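Local coordinates for protein superoxide dismutase (Clostridium difficile, PDB 3TJT) that probably destroys superoxide radicals by dismutating them to hydrogen peroxide and dioxygen at a mononuclear metal site, occupied here by iron(III), at residues A[53-56]-A[57-61]; A[84-87]-A[88-92]; A[112-115]-A[116-120]; A[192-195]-A[196-199]. One frame throughout, in Å; residues are numbered along the deposited sequence.

Contact 1: residues A[53-56]-A[57-61]; sequences YNYS and LCELL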
loop_
_atom_site.group_PDB
_atom_site.type_symbol
_atom_site.label_atom_id
_atom_site.label_comp_id
_atom_site.label_asym_id
_atom_site.label_seq_id
_atom_site.Cartn_x
_atom_site.Cartn_y
_atom_site.Cartn_z
ATOM N N TYR A 53 -20.377 -19.831 -1.257
ATOM C CA TYR A 53 -20.668 -19.191 -2.540
ATOM C C TYR A 53 -22.086 -18.635 -2.533
ATOM O O TYR A 53 -22.432 -17.792 -3.356
ATOM C CB TYR A 53 -20.509 -20.156 -3.718
ATOM C CG TYR A 53 -19.086 -20.567 -4.038
ATOM C CD1 TYR A 53 -18.116 -19.623 -4.371
ATOM C CD2 TYR A 53 -18.719 -21.910 -4.031
ATOM C CE1 TYR A 53 -16.821 -20.013 -4.669
ATOM C CE2 TYR A 53 -17.433 -22.306 -4.329
ATOM C CZ TYR A 53 -16.484 -21.360 -4.645
ATOM O OH TYR A 53 -15.198 -21.774 -4.942
ATOM N N ASN A 54 -22.910 -19.110 -1.602
ATOM C CA ASN A 54 -24.275 -18.608 -1.487
ATOM C C ASN A 54 -24.418 -17.397 -0.566
ATOM O O ASN A 54 -25.495 -16.811 -0.469
ATOM C CB ASN A 54 -25.232 -19.730 -1.084
ATOM C CG ASN A 54 -25.376 -20.784 -2.170
ATOM O OD1 ASN A 54 -25.340 -20.472 -3.361
ATOM N ND2 ASN A 54 -25.538 -22.036 -1.766
ATOM N N TYR A 55 -23.335 -17.012 0.107
ATOM C CA TYR A 55 -23.313 -15.742 0.818
ATOM C C TYR A 55 -23.114 -14.634 -0.216
ATOM O O TYR A 55 -22.471 -14.845 -1.243
ATOM C CB TYR A 55 -22.137 -15.671 1.795
ATOM C CG TYR A 55 -22.252 -16.434 3.106
ATOM C CD1 TYR A 55 -22.938 -17.642 3.197
ATOM C CD2 TYR A 55 -21.625 -15.951 4.248
ATOM C CE1 TYR A 55 -23.002 -18.339 4.411
ATOM C CE2 TYR A 55 -21.681 -16.636 5.450
ATOM C CZ TYR A 55 -22.370 -17.821 5.528
ATOM O OH TYR A 55 -22.410 -18.478 6.745
ATOM N N SER A 56 -23.644 -13.452 0.065
ATOM C CA SER A 56 -23.295 -12.274 -0.722
ATOM C C SER A 56 -21.929 -11.768 -0.247
ATOM O O SER A 56 -21.470 -12.150 0.831
ATOM C CB SER A 56 -24.333 -11.182 -0.521
ATOM O OG SER A 56 -24.307 -10.709 0.814
ATOM N N LEU A 57 -21.282 -10.914 -1.036
ATOM C CA LEU A 57 -20.020 -10.320 -0.598
ATOM C C LEU A 57 -20.233 -9.556 0.708
ATOM O O LEU A 57 -19.391 -9.599 1.611
ATOM C CB LEU A 57 -19.430 -9.388 -1.674
ATOM C CG LEU A 57 -18.885 -10.019 -2.959
ATOM C CD1 LEU A 57 -18.480 -8.935 -3.975
ATOM C CD2 LEU A 57 -17.699 -10.928 -2.666
ATOM N N CYS A 58 -21.362 -8.855 0.812
ATOM C CA CYS A 58 -21.661 -8.116 2.028
ATOM C C CYS A 58 -21.759 -9.038 3.235
ATOM O O CYS A 58 -21.239 -8.716 4.301
ATOM C CB CYS A 58 -22.939 -7.288 1.886
ATOM S SG CYS A 58 -22.637 -5.652 1.163
ATOM N N GLU A 59 -22.419 -10.179 3.064
ATOM C CA GLU A 59 -22.534 -11.141 4.157
ATOM C C GLU A 59 -21.167 -11.663 4.590
ATOM O O GLU A 59 -20.893 -11.807 5.785
ATOM C CB GLU A 59 -23.461 -12.296 3.771
ATOM C CG GLU A 59 -24.924 -11.879 3.783
ATOM C CD GLU A 59 -25.857 -12.932 3.208
ATOM O OE1 GLU A 59 -25.435 -13.721 2.341
ATOM O OE2 GLU A 59 -27.033 -12.952 3.625
ATOM N N LEU A 60 -20.309 -11.951 3.620
ATOM C CA LEU A 60 -18.940 -12.342 3.942
ATOM C C LEU A 60 -18.244 -11.251 4.760
ATOM O O LEU A 60 -17.636 -11.527 5.803
ATOM C CB LEU A 60 -18.152 -12.666 2.670
ATOM C CG LEU A 60 -18.552 -13.939 1.914
ATOM C CD1 LEU A 60 -17.816 -14.027 0.582
ATOM C CD2 LEU A 60 -18.283 -15.198 2.735
ATOM N N LEU A 61 -18.348 -10.008 4.306
ATOM C CA LEU A 61 -17.685 -8.906 4.993
ATOM C C LEU A 61 -18.270 -8.613 6.374
ATOM O O LEU A 61 -17.586 -8.075 7.238
ATOM C CB LEU A 61 -17.702 -7.648 4.122
ATOM C CG LEU A 61 -16.889 -7.799 2.834
ATOM C CD1 LEU A 61 -16.991 -6.527 2.009
ATOM C CD2 LEU A 61 -15.433 -8.116 3.166
HETATM O O HOH W 1 -27.208 -13.978 0.302
#

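Contact 2: residues A[84-87]-A[88-92]; sequences NHKF and FFDIM. With FE (Fe (III) ion), chain B.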
loop_
_atom_site.group_PDB
_atom_site.type_symbol
_atom_site.label_atom_id
_atom_site.label_comp_id
_atom_site.label_asym_id
_atom_site.label_seq_id
_atom_site.Cartn_x
_atom_site.Cartn_y
_atom_site.Cartn_z
ATOM N N ASN A 84 -14.983 -3.884 -2.884
ATOM C CA ASN A 84 -14.553 -2.501 -3.002
ATOM C C ASN A 84 -14.416 -2.062 -4.465
ATOM O O ASN A 84 -14.765 -0.939 -4.819
ATOM C CB ASN A 84 -13.231 -2.262 -2.254
ATOM C CG ASN A 84 -13.375 -2.355 -0.740
ATOM O OD1 ASN A 84 -14.482 -2.298 -0.195
ATOM N ND2 ASN A 84 -12.240 -2.490 -0.047
ATOM N N HIS A 85 -13.889 -2.940 -5.310
ATOM C CA HIS A 85 -13.680 -2.564 -6.703
ATOM C C HIS A 85 -14.987 -2.516 -7.477
ATOM O O HIS A 85 -15.193 -1.609 -8.282
ATOM C CB HIS A 85 -12.643 -3.470 -7.368
ATOM C CG HIS A 85 -11.252 -3.153 -6.927
ATOM N ND1 HIS A 85 -10.714 -3.655 -5.760
ATOM C CD2 HIS A 85 -10.323 -2.311 -7.441
ATOM C CE1 HIS A 85 -9.495 -3.169 -5.597
ATOM N NE2 HIS A 85 -9.237 -2.348 -6.601
ATOM N N LYS A 86 -15.874 -3.474 -7.234
ATOM C CA LYS A 86 -17.188 -3.408 -7.866
ATOM C C LYS A 86 -17.835 -2.072 -7.509
ATOM O O LYS A 86 -18.347 -1.360 -8.384
ATOM C CB LYS A 86 -18.090 -4.570 -7.433
ATOM C CG LYS A 86 -19.436 -4.563 -8.174
ATOM C CD LYS A 86 -20.487 -5.442 -7.503
ATOM C CE LYS A 86 -20.040 -6.874 -7.396
ATOM N NZ LYS A 86 -21.098 -7.749 -6.802
ATOM N N PHE A 87 -17.787 -1.725 -6.227
ATOM C CA PHE A 87 -18.347 -0.471 -5.732
ATOM C C PHE A 87 -17.685 0.740 -6.391
ATOM O O PHE A 87 -18.358 1.676 -6.830
ATOM C CB PHE A 87 -18.184 -0.388 -4.199
ATOM C CG PHE A 87 -18.728 0.869 -3.601
ATOM C CD1 PHE A 87 -20.020 0.906 -3.092
ATOM C CD2 PHE A 87 -17.966 2.020 -3.555
ATOM C CE1 PHE A 87 -20.526 2.062 -2.545
ATOM C CE2 PHE A 87 -18.479 3.191 -3.015
ATOM C CZ PHE A 87 -19.757 3.212 -2.511
ATOM N N PHE A 88 -16.358 0.714 -6.451
ATOM C CA PHE A 88 -15.584 1.828 -6.994
ATOM C C PHE A 88 -15.899 2.099 -8.475
ATOM O O PHE A 88 -16.115 3.248 -8.871
ATOM C CB PHE A 88 -14.089 1.544 -6.801
ATOM C CG PHE A 88 -13.187 2.664 -7.229
ATOM C CD1 PHE A 88 -13.315 3.931 -6.679
ATOM C CD2 PHE A 88 -12.183 2.437 -8.164
ATOM C CE1 PHE A 88 -12.469 4.973 -7.062
ATOM C CE2 PHE A 88 -11.332 3.474 -8.557
ATOM C CZ PHE A 88 -11.468 4.735 -8.001
ATOM N N PHE A 89 -15.906 1.056 -9.294
ATOM C CA PHE A 89 -16.193 1.281 -10.710
ATOM C C PHE A 89 -17.641 1.750 -10.890
ATOM O O PHE A 89 -17.917 2.563 -11.766
ATOM C CB PHE A 89 -15.855 0.051 -11.549
ATOM C CG PHE A 89 -14.391 -0.328 -11.487
ATOM C CD1 PHE A 89 -13.408 0.642 -11.685
ATOM C CD2 PHE A 89 -14.000 -1.627 -11.219
ATOM C CE1 PHE A 89 -12.055 0.310 -11.616
ATOM C CE2 PHE A 89 -12.645 -1.969 -11.160
ATOM C CZ PHE A 89 -11.677 -0.998 -11.353
ATOM N N ASP A 90 -18.544 1.283 -10.025
ATOM C CA ASP A 90 -19.942 1.740 -10.075
ATOM C C ASP A 90 -20.131 3.199 -9.654
ATOM O O ASP A 90 -21.098 3.857 -10.065
ATOM C CB ASP A 90 -20.845 0.836 -9.215
ATOM C CG ASP A 90 -21.257 -0.435 -9.927
ATOM O OD1 ASP A 90 -21.023 -0.555 -11.149
ATOM O OD2 ASP A 90 -21.820 -1.325 -9.255
ATOM N N ILE A 91 -19.216 3.720 -8.841
ATOM C CA ILE A 91 -19.392 5.051 -8.274
ATOM C C ILE A 91 -18.736 6.135 -9.144
ATOM O O ILE A 91 -18.696 7.310 -8.781
ATOM C CB ILE A 91 -18.894 5.126 -6.803
ATOM C CG1 ILE A 91 -19.645 6.212 -6.027
ATOM C CG2 ILE A 91 -17.382 5.363 -6.732
ATOM C CD1 ILE A 91 -21.161 6.019 -6.044
ATOM N N MET A 92 -18.227 5.723 -10.301
ATOM C CA MET A 92 -17.693 6.672 -11.269
ATOM C C MET A 92 -18.520 6.631 -12.549
ATOM O O MET A 92 -19.173 5.629 -12.843
ATOM C CB MET A 92 -16.224 6.362 -11.577
ATOM C CG MET A 92 -15.314 6.458 -10.329
ATOM S SD MET A 92 -13.570 6.288 -10.752
ATOM C CE MET A 92 -13.462 4.552 -11.133
HETATM FE FE FE B . -7.623 -0.807 -6.543
HETATM O O HOH W 2 -18.681 -2.142 -11.040
HETATM O O HOH W 3 -7.305 -1.132 -4.359
#

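Contact 3: residues A[112-115]-A[116-120]; sequences GSFE and KFKQE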
loop_
_atom_site.group_PDB
_atom_site.type_symbol
_atom_site.label_atom_id
_atom_site.label_comp_id
_atom_site.label_asym_id
_atom_site.label_seq_id
_atom_site.Cartn_x
_atom_site.Cartn_y
_atom_site.Cartn_z
ATOM N N GLY A 112 -22.026 20.891 6.811
ATOM C CA GLY A 112 -22.200 22.332 6.710
ATOM C C GLY A 112 -22.417 22.800 5.280
ATOM O O GLY A 112 -23.295 23.626 5.004
ATOM N N SER A 113 -21.610 22.277 4.363
ATOM C CA SER A 113 -21.750 22.601 2.947
ATOM C C SER A 113 -21.038 21.548 2.117
ATOM O O SER A 113 -20.255 20.757 2.651
ATOM C CB SER A 113 -21.145 23.970 2.644
ATOM O OG SER A 113 -19.733 23.922 2.730
ATOM N N PHE A 114 -21.295 21.542 0.813
ATOM C CA PHE A 114 -20.619 20.591 -0.061
ATOM C C PHE A 114 -19.117 20.859 -0.071
ATOM O O PHE A 114 -18.309 19.927 -0.079
ATOM C CB PHE A 114 -21.171 20.647 -1.488
ATOM C CG PHE A 114 -20.518 19.665 -2.421
ATOM C CD1 PHE A 114 -20.914 18.342 -2.438
ATOM C CD2 PHE A 114 -19.492 20.062 -3.264
ATOM C CE1 PHE A 114 -20.309 17.430 -3.288
ATOM C CE2 PHE A 114 -18.874 19.153 -4.116
ATOM C CZ PHE A 114 -19.290 17.835 -4.129
ATOM N N GLU A 115 -18.744 22.136 -0.084
ATOM C CA GLU A 115 -17.337 22.506 -0.140
ATOM C C GLU A 115 -16.575 22.023 1.093
ATOM O O GLU A 115 -15.423 21.596 0.990
ATOM C CB GLU A 115 -17.172 24.018 -0.306
ATOM C CG GLU A 115 -15.716 24.482 -0.312
ATOM C CD GLU A 115 -14.872 23.797 -1.388
ATOM O OE1 GLU A 115 -15.378 23.588 -2.515
ATOM O OE2 GLU A 115 -13.696 23.475 -1.106
ATOM N N LYS A 116 -17.215 22.103 2.256
ATOM C CA LYS A 116 -16.591 21.621 3.488
ATOM C C LYS A 116 -16.470 20.103 3.478
ATOM O O LYS A 116 -15.453 19.549 3.908
ATOM C CB LYS A 116 -17.371 22.086 4.718
ATOM C CG LYS A 116 -17.135 23.546 5.071
ATOM C CD LYS A 116 -18.055 23.993 6.194
ATOM C CE LYS A 116 -17.788 25.437 6.573
ATOM N NZ LYS A 116 -18.753 25.913 7.606
ATOM N N PHE A 117 -17.510 19.429 2.994
ATOM C CA PHE A 117 -17.451 17.985 2.809
ATOM C C PHE A 117 -16.275 17.607 1.898
ATOM O O PHE A 117 -15.496 16.692 2.201
ATOM C CB PHE A 117 -18.735 17.440 2.180
ATOM C CG PHE A 117 -18.511 16.171 1.415
ATOM C CD1 PHE A 117 -18.260 14.985 2.085
ATOM C CD2 PHE A 117 -18.480 16.173 0.026
ATOM C CE1 PHE A 117 -18.012 13.813 1.389
ATOM C CE2 PHE A 117 -18.227 15.004 -0.678
ATOM C CZ PHE A 117 -17.998 13.823 0.004
ATOM N N LYS A 118 -16.166 18.299 0.769
ATOM C CA LYS A 118 -15.129 17.992 -0.213
ATOM C C LYS A 118 -13.725 18.187 0.363
ATOM O O LYS A 118 -12.843 17.359 0.147
ATOM C CB LYS A 118 -15.313 18.847 -1.473
ATOM C CG LYS A 118 -14.383 18.468 -2.615
ATOM C CD LYS A 118 -14.721 19.251 -3.881
ATOM C CE LYS A 118 -13.755 18.918 -5.014
ATOM N NZ LYS A 118 -14.047 19.724 -6.233
ATOM N N GLN A 119 -13.511 19.281 1.088
ATOM C CA GLN A 119 -12.195 19.535 1.677
ATOM C C GLN A 119 -11.807 18.444 2.668
ATOM O O GLN A 119 -10.650 18.016 2.702
ATOM C CB GLN A 119 -12.149 20.901 2.360
ATOM C CG GLN A 119 -12.211 22.062 1.372
ATOM C CD GLN A 119 -12.137 23.418 2.051
ATOM O OE1 GLN A 119 -11.782 23.519 3.228
ATOM N NE2 GLN A 119 -12.465 24.473 1.305
ATOM N N GLU A 120 -12.774 17.990 3.466
ATOM C CA GLU A 120 -12.512 16.940 4.449
ATOM C C GLU A 120 -12.231 15.605 3.775
ATOM O O GLU A 120 -11.324 14.875 4.178
ATOM C CB GLU A 120 -13.665 16.793 5.453
ATOM C CG GLU A 120 -13.391 15.748 6.542
ATOM C CD GLU A 120 -14.528 15.613 7.556
ATOM O OE1 GLU A 120 -15.404 16.508 7.614
ATOM O OE2 GLU A 120 -14.546 14.603 8.294
#

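Contact 4: residues A[192-195]-A[196-199]; sequences VNWN and GALE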
loop_
_atom_site.group_PDB
_atom_site.type_symbol
_atom_site.label_atom_id
_atom_site.label_comp_id
_atom_site.label_asym_id
_atom_site.label_seq_id
_atom_site.Cartn_x
_atom_site.Cartn_y
_atom_site.Cartn_z
ATOM N N VAL A 192 -17.072 11.407 -10.103
ATOM C CA VAL A 192 -17.969 10.821 -9.101
ATOM C C VAL A 192 -19.395 10.754 -9.642
ATOM O O VAL A 192 -19.909 11.740 -10.184
ATOM C CB VAL A 192 -17.965 11.615 -7.787
ATOM C CG1 VAL A 192 -19.050 11.075 -6.833
ATOM C CG2 VAL A 192 -16.597 11.553 -7.126
ATOM N N ASN A 193 -20.028 9.590 -9.510
ATOM C CA ASN A 193 -21.414 9.408 -9.937
ATOM C C ASN A 193 -22.370 9.726 -8.786
ATOM O O ASN A 193 -22.699 8.859 -7.974
ATOM C CB ASN A 193 -21.641 7.977 -10.443
ATOM C CG ASN A 193 -23.066 7.749 -10.951
ATOM O OD1 ASN A 193 -23.924 8.621 -10.840
ATOM N ND2 ASN A 193 -23.317 6.568 -11.497
ATOM N N TRP A 194 -22.815 10.974 -8.724
ATOM C CA TRP A 194 -23.664 11.420 -7.622
ATOM C C TRP A 194 -25.047 10.782 -7.648
ATOM O O TRP A 194 -25.683 10.642 -6.601
ATOM C CB TRP A 194 -23.739 12.954 -7.560
ATOM C CG TRP A 194 -22.460 13.521 -7.045
ATOM C CD1 TRP A 194 -21.507 14.194 -7.756
ATOM C CD2 TRP A 194 -21.956 13.398 -5.708
ATOM N NE1 TRP A 194 -20.444 14.514 -6.934
ATOM C CE2 TRP A 194 -20.701 14.042 -5.673
ATOM C CE3 TRP A 194 -22.454 12.817 -4.536
ATOM C CZ2 TRP A 194 -19.928 14.114 -4.508
ATOM C CZ3 TRP A 194 -21.691 12.894 -3.379
ATOM C CH2 TRP A 194 -20.441 13.539 -3.374
ATOM N N ASN A 195 -25.518 10.389 -8.828
ATOM C CA ASN A 195 -26.789 9.666 -8.904
ATOM C C ASN A 195 -26.672 8.276 -8.285
ATOM O O ASN A 195 -27.578 7.819 -7.585
ATOM C CB ASN A 195 -27.291 9.579 -10.345
ATOM C CG ASN A 195 -27.505 10.953 -10.963
ATOM O OD1 ASN A 195 -27.741 11.930 -10.254
ATOM N ND2 ASN A 195 -27.406 11.035 -12.286
ATOM N N GLY A 196 -25.546 7.617 -8.534
ATOM C CA GLY A 196 -25.271 6.332 -7.911
ATOM C C GLY A 196 -25.119 6.497 -6.407
ATOM O O GLY A 196 -25.621 5.677 -5.627
ATOM N N ALA A 197 -24.438 7.563 -5.995
ATOM C CA ALA A 197 -24.280 7.864 -4.578
ATOM C C ALA A 197 -25.647 8.048 -3.913
ATOM O O ALA A 197 -25.884 7.555 -2.807
ATOM C CB ALA A 197 -23.426 9.099 -4.381
ATOM N N LEU A 198 -26.543 8.758 -4.592
ATOM C CA LEU A 198 -27.896 8.960 -4.072
ATOM C C LEU A 198 -28.614 7.625 -3.891
ATOM O O LEU A 198 -29.293 7.408 -2.882
ATOM C CB LEU A 198 -28.702 9.872 -5.009
ATOM C CG LEU A 198 -30.174 10.096 -4.629
ATOM C CD1 LEU A 198 -30.288 10.750 -3.269
ATOM C CD2 LEU A 198 -30.854 10.953 -5.682
ATOM N N GLU A 199 -28.467 6.725 -4.858
ATOM C CA GLU A 199 -29.091 5.413 -4.751
ATOM C C GLU A 199 -28.507 4.626 -3.584
ATOM O O GLU A 199 -29.230 3.940 -2.865
ATOM C CB GLU A 199 -28.979 4.622 -6.054
ATOM C CG GLU A 199 -29.844 5.184 -7.183
ATOM C CD GLU A 199 -31.283 5.476 -6.746
ATOM O OE1 GLU A 199 -32.020 4.520 -6.409
ATOM O OE2 GLU A 199 -31.683 6.666 -6.750
HETATM O O HOH W 4 -30.223 8.525 -8.464
#

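Contact 1: residues A[53-56]-A[57-61]
S56 and E59 exchange hydrogen bonds in both directions, the defining geometry of a capping box at the N-terminal end of helix 57-62. The side chain of S56 accepts from the backbone of E59 (E59 N to S56 OG 3.0 Å), and the carboxylate of E59 accepts in return from S56 N, at 2.9 Å from E59 OE1. The second bond is nearly straight at its hydrogen, 164°, but it reaches OE1 on the anti side and 27° out of the carboxylate plane. S56 OG can serve the helix because chi1 of 66° places it between its own backbone N and carbonyl carbon, over the first turn. E59 runs extended beyond CG, laying CG 3.3 Å from S56 OG and bringing OE1 back over the loop. That oxygen has a further donor, a water 2.7 Å from E59 OE1 that also makes a weak bond to N54 O. The carbonyl of S56 is used as well, taking the first i to i+4 bond of the helix from L60 N at 3.0 Å. On the apolar side, L60 CD2 comes obliquely to the Y55 ring, 3.7 Å from Y55 CD2, the two side chains crossing at about a right angle. N54 turns its amide oxygen to N4, and Y53 OH bonds to N43 O near the C-terminal end of helix 24-46. Within the alpha-hairpin domain, the short helix leans through L57, C58 and L61 on Y83 of helix 72-90, while L57 also reaches L42 of helix 24-46.

Contact 2: residues A[84-87]-A[88-92]
H85 and F89 sit one turn apart near the C-terminal end of helix 72-90, and the histidine side chain can be followed outward from there to the iron. Its CB lies 4.1 Å from F89 CE2, and F89 CZ approaches the imidazole at its edge, near the ring plane. With chi1 at -75°, CG stands anti to the carbonyl carbon, and the ring is carried off the helix toward the metal. ND1 donates back to G81 O one turn earlier, a second-shell bond that limits the rotation of the ring. CD2 and CE1 are equally distant from the iron, 3.2 Å each, so the ring meets it symmetrically, and H85 NE2 binds it at 2.2 Å. H30, D167, H171 and a water complete the five-ligand site; two histidines from the alpha-hairpin domain and an Asp-His pair from the C-terminal domain are the ligand set of iron/manganese superoxide dismutases. Behind this ligand the backbone remains regular, with F89 N bonded to H85 O at 2.9 Å and 175°. The F89 ring tips obliquely over the same carbonyl, its CD2 3.2 Å from H85 O. The last turn frays: I91 N to F87 O is a weak bond, bent to 122°. K86 and D90 lie side by side, yet K86 NZ remains 6.9 Å from D90 OD2, which forms its salt bridge with K9. A water joins K86 O to D90 OD1, the latter bond weak. M92 CE rests over one face of the F88 ring, offset toward its rim.

Contact 3: residues A[112-115]-A[116-120]
F114 and F117 form the close-packed side of this first turn of helix 114-127, whereas E115 and Q119 meet on its exposed side. The two phenyl rings are oblique, with planes 52° apart and centroids separated by 5.7 Å, and their nearest atoms are F114 CE1 and F117 CD2 at 4.0 Å. F117 is buried: its ring meets F111 edge-to-face and touches I107 of helix 101-111 and I146 of strand 144-150. F114 reaches P99, and the extended chain of K118 passes its ring obliquely with CD.

Between the two sides lies the helix start. S113 is the N-cap, its OG folded over the turn to accept from K116 N at 3.1 Å, and the aliphatic K116 CG settles beside that oxygen. G112 follows helix 101-111 directly, and there the backbone leaves helical angles with a positive phi.

On the exposed side the contact is polar and spare. E115 is bent at chi2, 56°, which turns its carboxylate along the helix to Q119, where Q119 NE2 donates to E115 OE2 at 2.9 Å. The bond uses the anti lone pair of OE2 and lies near the amide plane of Q119, though carboxylate and amide planes differ by 61°. E115 OE1 and K118 NZ stay 5.5 Å apart, close enough for some mutual attraction perhaps, but not in contact.

Contact 4: residues A[192-195]-A[196-199]
Chi1 of -178° swings the N193 amide beside its own carbonyl carbon, and chi2 of -5° then turns OD1 to the backbone of G196. The resulting bond, G196 N to N193 OD1 at 3.0 Å, is nearly straight at the hydrogen, yet the donor stands above the amide carbonyl plane rather than on a lone pair, with a C=O...N angle of only 102°. The amide therefore lies broadside to the N-H it caps. G196 brings no side chain to this spot, and N193 ND2 packs 4.1 Å from G196 CA. N193 also offers its backbone carbonyl, which takes A197 N at 2.9 Å. This is an asparagine N-cap opening helix 194-202, the last helix in the C-terminal domain of the iron/manganese superoxide dismutase fold. On the inner side of the same turn, the indole of W194 leans back toward V192. V192 CG1 lies over one face of it, 3.6 Å above the plane and offset toward the rim, while A197 CB approaches W194 CE3 obliquely at 3.8 Å. W194 and A197 both rest on I164 of strand 161-167 and L103 of helix 101-111, and W194 N is bonded to T97 OG1. Toward the exposed side, N195 O accepts E199 N at 3.1 Å and also a water. E199, bent at chi2, curls its carboxylate back so that the same water donates to E199 OE2, 2.9 Å away.

How the contacts relate
Following the chain, all four contacts are local turns in series; none nests in or crosses another. Contact 1 starts helix 57-62, and contact 2 ends the next helix, 72-90; they touch where L57 CD1 packs 4.0 Å from K86 NZ, inside the alpha-hairpin domain. Contacts 3 and 4 start helices 114-127 and 194-202 of the C-terminal domain, and meet through aromatic rings, F114 CE1 lying 3.6 Å from W194 CZ2. Contacts 2 and 4 bring the two domains together, where I91 O and N193 N, 2.7 Å apart, probably form a hydrogen bond. Contacts 1 and 3 lie on opposite sides of the chain's centre, their own centres about 33 Å apart.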